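Local coordinates for protein regulator of polyketide synthase expression (Bifidobacterium adolescentis, PDB 3ONQ) that is of unknown function in detail but, as a regulator with a PucR-type C-terminal helix-turn-helix domain, probably binds DNA to control transcription, at residues T22-L27 against N46-Q51; N55-G60 against E108-A113. One frame throughout, in Å; residues are numbered along the deposited sequence.

Contact 1 of 2, residues T22-L27 against N46-Q51; sequences TTIERL and NILGWQ
Ile24 and Leu48 meet where helix 21-33 passes the C-terminal end of helix 39-48, and the branching of Ile24 shows how one beta-branched side chain can serve two neighbours at once. Beyond CB its chain divides. With CG1 beside the backbone N (chi1 -59°), the methyl CG2 falls anti to that nitrogen and rests against Leu48, with CG2 3.8 Å from Leu48 CG and almost as near to Leu48 CD2; the two side chains slide past each other in opposite directions. The other branch runs out through CG1, with CD1 anti to CA (chi2 179°), and at its tip Ile24 CD1 lies 3.9 Å from Ile47 CG2. There the two isoleucines cross at about a right angle, methyl against methyl. Leu48 uses its remaining methyl on the helix backbone: CD1 comes to 4.0 Å from Glu25 CA and lies near the carbonyl of Ile24. No hydrogen bond joins the segments, so the contact rests on van der Waals packing, chiefly of apolar side chains. The carboxylate of Glu25 is engaged elsewhere, in a salt bridge with Arg75 and a hydrogen bond to Ile88 N. Ile24 also touches Leu15 and packs on Thr23 of the second subunit, which places the contact at a subunit interface. Immediately after Leu48 the helix stops: Gly49, the first residue to leave it, takes a positive phi of 114°, and one of two bonds back, Gly49 N to Asn46 O, spans 3.0 Å. Leu48 is thus the last helical residue within a Schellman motif, a classic C-terminal helix cap, in a helix-helix packing contact.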
# COMPACT_ATOMS: atom_id res chain seq x y z
N THR B 22 16.15 -24.43 4.56
CA THR B 22 14.95 -24.89 5.25
C THR B 22 14.41 -23.78 6.16
O THR B 22 13.21 -23.49 6.15
CB THR B 22 15.21 -26.13 6.11
OG1 THR B 22 15.72 -27.18 5.29
CG2 THR B 22 13.91 -26.59 6.76
N THR B 23 15.29 -23.17 6.94
CA THR B 23 14.90 -22.06 7.80
C THR B 23 14.50 -20.86 6.96
O THR B 23 13.51 -20.17 7.25
CB THR B 23 16.02 -21.68 8.80
OG1 THR B 23 16.35 -22.82 9.61
CG2 THR B 23 15.57 -20.55 9.71
N ILE B 24 15.25 -20.61 5.90
CA ILE B 24 14.93 -19.49 5.03
C ILE B 24 13.55 -19.71 4.40
O ILE B 24 12.75 -18.77 4.29
CB ILE B 24 16.00 -19.31 3.95
CG1 ILE B 24 17.37 -19.07 4.61
CG2 ILE B 24 15.65 -18.15 3.01
CD1 ILE B 24 18.50 -18.91 3.64
N GLU B 25 13.25 -20.94 4.01
CA GLU B 25 11.96 -21.27 3.43
C GLU B 25 10.83 -21.08 4.45
O GLU B 25 9.81 -20.45 4.16
CB GLU B 25 11.94 -22.70 2.90
CG GLU B 25 10.61 -23.09 2.25
CD GLU B 25 10.50 -24.57 1.96
OE1 GLU B 25 10.90 -25.37 2.83
OE2 GLU B 25 10.00 -24.94 0.88
N ARG B 26 11.01 -21.63 5.65
CA ARG B 26 9.97 -21.56 6.66
C ARG B 26 9.70 -20.11 7.02
O ARG B 26 8.55 -19.71 7.23
CB ARG B 26 10.33 -22.36 7.91
CG ARG B 26 9.29 -22.24 9.02
CD ARG B 26 9.63 -23.12 10.22
NE ARG B 26 11.06 -23.38 10.36
CZ ARG B 26 11.93 -22.58 10.99
NH1 ARG B 26 11.52 -21.44 11.54
NH2 ARG B 26 13.21 -22.92 11.05
N LEU B 27 10.77 -19.32 7.07
CA LEU B 27 10.66 -17.89 7.38
C LEU B 27 9.90 -17.15 6.28
O LEU B 27 9.03 -16.33 6.56
CB LEU B 27 12.03 -17.26 7.59
CG LEU B 27 12.05 -15.75 7.84
CD1 LEU B 27 11.32 -15.39 9.14
CD2 LEU B 27 13.50 -15.22 7.88
N ASN B 46 14.24 -13.71 -3.06
CA ASN B 46 15.43 -13.60 -3.90
C ASN B 46 16.46 -14.67 -3.56
O ASN B 46 16.97 -15.36 -4.43
CB ASN B 46 16.08 -12.24 -3.71
CG ASN B 46 15.82 -11.30 -4.85
OD1 ASN B 46 15.89 -11.69 -6.02
ND2 ASN B 46 15.54 -10.04 -4.53
N ILE B 47 16.78 -14.79 -2.28
CA ILE B 47 17.77 -15.75 -1.81
C ILE B 47 17.38 -17.18 -2.14
O ILE B 47 18.23 -18.01 -2.46
CB ILE B 47 17.97 -15.60 -0.28
CG1 ILE B 47 18.81 -14.36 0.01
CG2 ILE B 47 18.62 -16.83 0.31
CD1 ILE B 47 18.49 -13.69 1.34
N LEU B 48 16.08 -17.46 -2.07
CA LEU B 48 15.56 -18.78 -2.39
C LEU B 48 15.55 -19.06 -3.89
O LEU B 48 15.44 -20.21 -4.30
CB LEU B 48 14.14 -18.94 -1.83
CG LEU B 48 14.05 -19.18 -0.32
CD1 LEU B 48 12.59 -19.19 0.12
CD2 LEU B 48 14.74 -20.49 0.05
N GLY B 49 15.65 -18.01 -4.70
CA GLY B 49 15.75 -18.19 -6.14
C GLY B 49 14.56 -17.66 -6.93
O GLY B 49 14.49 -17.78 -8.14
N TRP B 50 13.60 -17.06 -6.23
CA TRP B 50 12.47 -16.48 -6.92
C TRP B 50 12.80 -15.09 -7.45
O TRP B 50 12.65 -14.08 -6.75
CB TRP B 50 11.27 -16.40 -5.99
CG TRP B 50 10.82 -17.70 -5.47
CD1 TRP B 50 11.51 -18.56 -4.66
CD2 TRP B 50 9.53 -18.30 -5.69
NE1 TRP B 50 10.74 -19.66 -4.38
CE2 TRP B 50 9.52 -19.52 -4.99
CE3 TRP B 50 8.40 -17.91 -6.40
CZ2 TRP B 50 8.41 -20.36 -4.98
CZ3 TRP B 50 7.29 -18.75 -6.39
CH2 TRP B 50 7.31 -19.96 -5.69
N GLN B 51 13.23 -15.05 -8.70
CA GLN B 51 13.71 -13.82 -9.32
C GLN B 51 12.60 -12.95 -9.90
O GLN B 51 11.69 -13.44 -10.59
CB GLN B 51 14.73 -14.15 -10.41
CG GLN B 51 15.44 -12.93 -10.97
CD GLN B 51 15.80 -13.09 -12.44
OE1 GLN B 51 15.34 -14.02 -13.10
NE2 GLN B 51 16.63 -12.19 -12.96

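Contact 2 of 2, residues N55-G60 against E108-A113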
# COMPACT_ATOMS: atom_id res chain seq x y z
N ASN B 55 5.48 -15.47 -11.65
CA ASN B 55 4.11 -15.95 -11.48
C ASN B 55 4.10 -17.16 -10.56
O ASN B 55 5.04 -17.95 -10.55
CB ASN B 55 3.49 -16.30 -12.83
CG ASN B 55 3.31 -15.09 -13.71
OD1 ASN B 55 3.68 -15.11 -14.89
ND2 ASN B 55 2.75 -14.03 -13.14
N CYS B 56 3.04 -17.30 -9.77
CA CYS B 56 2.99 -18.37 -8.80
C CYS B 56 1.54 -18.73 -8.53
O CYS B 56 0.64 -17.98 -8.90
CB CYS B 56 3.68 -17.93 -7.50
SG CYS B 56 2.83 -16.54 -6.64
N PHE B 57 1.34 -19.88 -7.88
CA PHE B 57 0.02 -20.29 -7.43
C PHE B 57 0.24 -21.23 -6.26
O PHE B 57 1.35 -21.70 -6.04
CB PHE B 57 -0.78 -21.00 -8.54
CG PHE B 57 -0.09 -22.22 -9.09
CD1 PHE B 57 -0.27 -23.46 -8.48
CD2 PHE B 57 0.71 -22.14 -10.21
CE1 PHE B 57 0.37 -24.59 -8.99
CE2 PHE B 57 1.34 -23.27 -10.72
CZ PHE B 57 1.18 -24.50 -10.11
N ALA B 58 -0.83 -21.51 -5.52
CA ALA B 58 -0.70 -22.32 -4.33
C ALA B 58 -1.68 -23.49 -4.34
O ALA B 58 -2.77 -23.40 -4.91
CB ALA B 58 -0.91 -21.45 -3.07
N ILE B 59 -1.27 -24.58 -3.71
CA ILE B 59 -2.12 -25.74 -3.52
C ILE B 59 -2.03 -26.09 -2.05
O ILE B 59 -0.94 -26.01 -1.47
CB ILE B 59 -1.63 -26.95 -4.33
CG1 ILE B 59 -1.60 -26.62 -5.82
CG2 ILE B 59 -2.53 -28.16 -4.09
CD1 ILE B 59 -1.02 -27.76 -6.69
N GLY B 60 -3.15 -26.45 -1.44
CA GLY B 60 -3.15 -26.78 -0.03
C GLY B 60 -4.20 -27.83 0.29
O GLY B 60 -5.24 -27.91 -0.37
N GLU B 108 -3.62 -26.34 -13.03
CA GLU B 108 -4.41 -27.58 -13.12
C GLU B 108 -3.52 -28.82 -13.27
O GLU B 108 -3.73 -29.82 -12.59
CB GLU B 108 -5.45 -27.51 -14.24
CG GLU B 108 -6.50 -26.42 -14.04
CD GLU B 108 -7.47 -26.71 -12.88
OE1 GLU B 108 -7.58 -27.89 -12.46
OE2 GLU B 108 -8.13 -25.76 -12.39
N VAL B 109 -2.54 -28.75 -14.16
CA VAL B 109 -1.60 -29.86 -14.34
C VAL B 109 -0.82 -30.17 -13.06
O VAL B 109 -0.63 -31.33 -12.70
CB VAL B 109 -0.64 -29.58 -15.51
CG1 VAL B 109 0.53 -30.58 -15.51
CG2 VAL B 109 -1.39 -29.62 -16.83
N THR B 110 -0.39 -29.14 -12.35
CA THR B 110 0.36 -29.39 -11.12
C THR B 110 -0.57 -29.99 -10.06
O THR B 110 -0.19 -30.92 -9.35
CB THR B 110 1.00 -28.11 -10.56
OG1 THR B 110 1.90 -27.58 -11.54
CG2 THR B 110 1.78 -28.42 -9.30
N CYS B 111 -1.78 -29.47 -9.97
CA CYS B 111 -2.73 -29.97 -9.00
C CYS B 111 -3.03 -31.45 -9.26
O CYS B 111 -3.08 -32.25 -8.34
CB CYS B 111 -4.00 -29.13 -9.01
SG CYS B 111 -5.25 -29.64 -7.82
N THR B 112 -3.21 -31.81 -10.53
CA THR B 112 -3.47 -33.20 -10.88
C THR B 112 -2.30 -34.10 -10.49
O THR B 112 -2.51 -35.20 -9.98
CB THR B 112 -3.76 -33.38 -12.38
OG1 THR B 112 -5.02 -32.78 -12.70
CG2 THR B 112 -3.83 -34.87 -12.73
N ALA B 113 -1.09 -33.62 -10.73
CA ALA B 113 0.12 -34.39 -10.46
C ALA B 113 0.32 -34.67 -8.97
O ALA B 113 0.86 -35.71 -8.60
CB ALA B 113 1.35 -33.69 -11.04
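Ile59, Thr110 and Phe57 carry most of this buried contact between strand 55-61 and helix 107-114. Ile59 has the most surface buried, and its tip meets the helix backbone. Its CD1 stands 3.6 Å from Cys111 CA, so that a single methyl presses on the backbone itself, and it also comes to 3.9 Å from Thr110 CG2. In Thr110, chi1 of -60° sets OG1 beside the backbone N and swings the methyl to the far side of it. The methyl meets Ile59 CD1 and also borders the Phe57 ring, while the hydroxyl arrives at the edge of that ring, close to its plane, where OG1 is 3.5 Å from Phe57 CZ. That oxygen is not left to the ring alone, for it is hydrogen-bonded to Thr106 O one turn earlier. Thr110 CB completes the fit, 3.6 Å from Phe57 CZ. The axes of the segments 55-60 and 108-113 come within 9.6 Å and their directions differ by 27°. Strand 55-61 lies between 94-100 and 124-131, antiparallel to both. Phe57 and Ile59 face helix 107-114, whereas the alternate residues Cys56 and Ala58 meet helix 132-149 on the other face, an alpha-beta-alpha layering.

How the contacts relate
From the N terminus, helix 21-33 leads through a short connection to helix 39-48, and contact 1 closes this largely helical loop of 18 intervening residues. Only afterwards does the chain enter strand 55-61, so the two contacts stand in series, neither nested nor crossed. Contact 2 closes a longer excursion that includes helix 67-80 and strands 86-91 and 94-100 before helix 107-114 returns to the strand. Their centres are 19 Å apart, yet they touch: Trp50 CZ3 packs 3.9 Å from Cys56 CB. Contact 1 joins helices 21-33 and 39-48, Trp50 just after it reaches the sheet, and contact 2 joins the sheet to helix 107-114 on the opposite face.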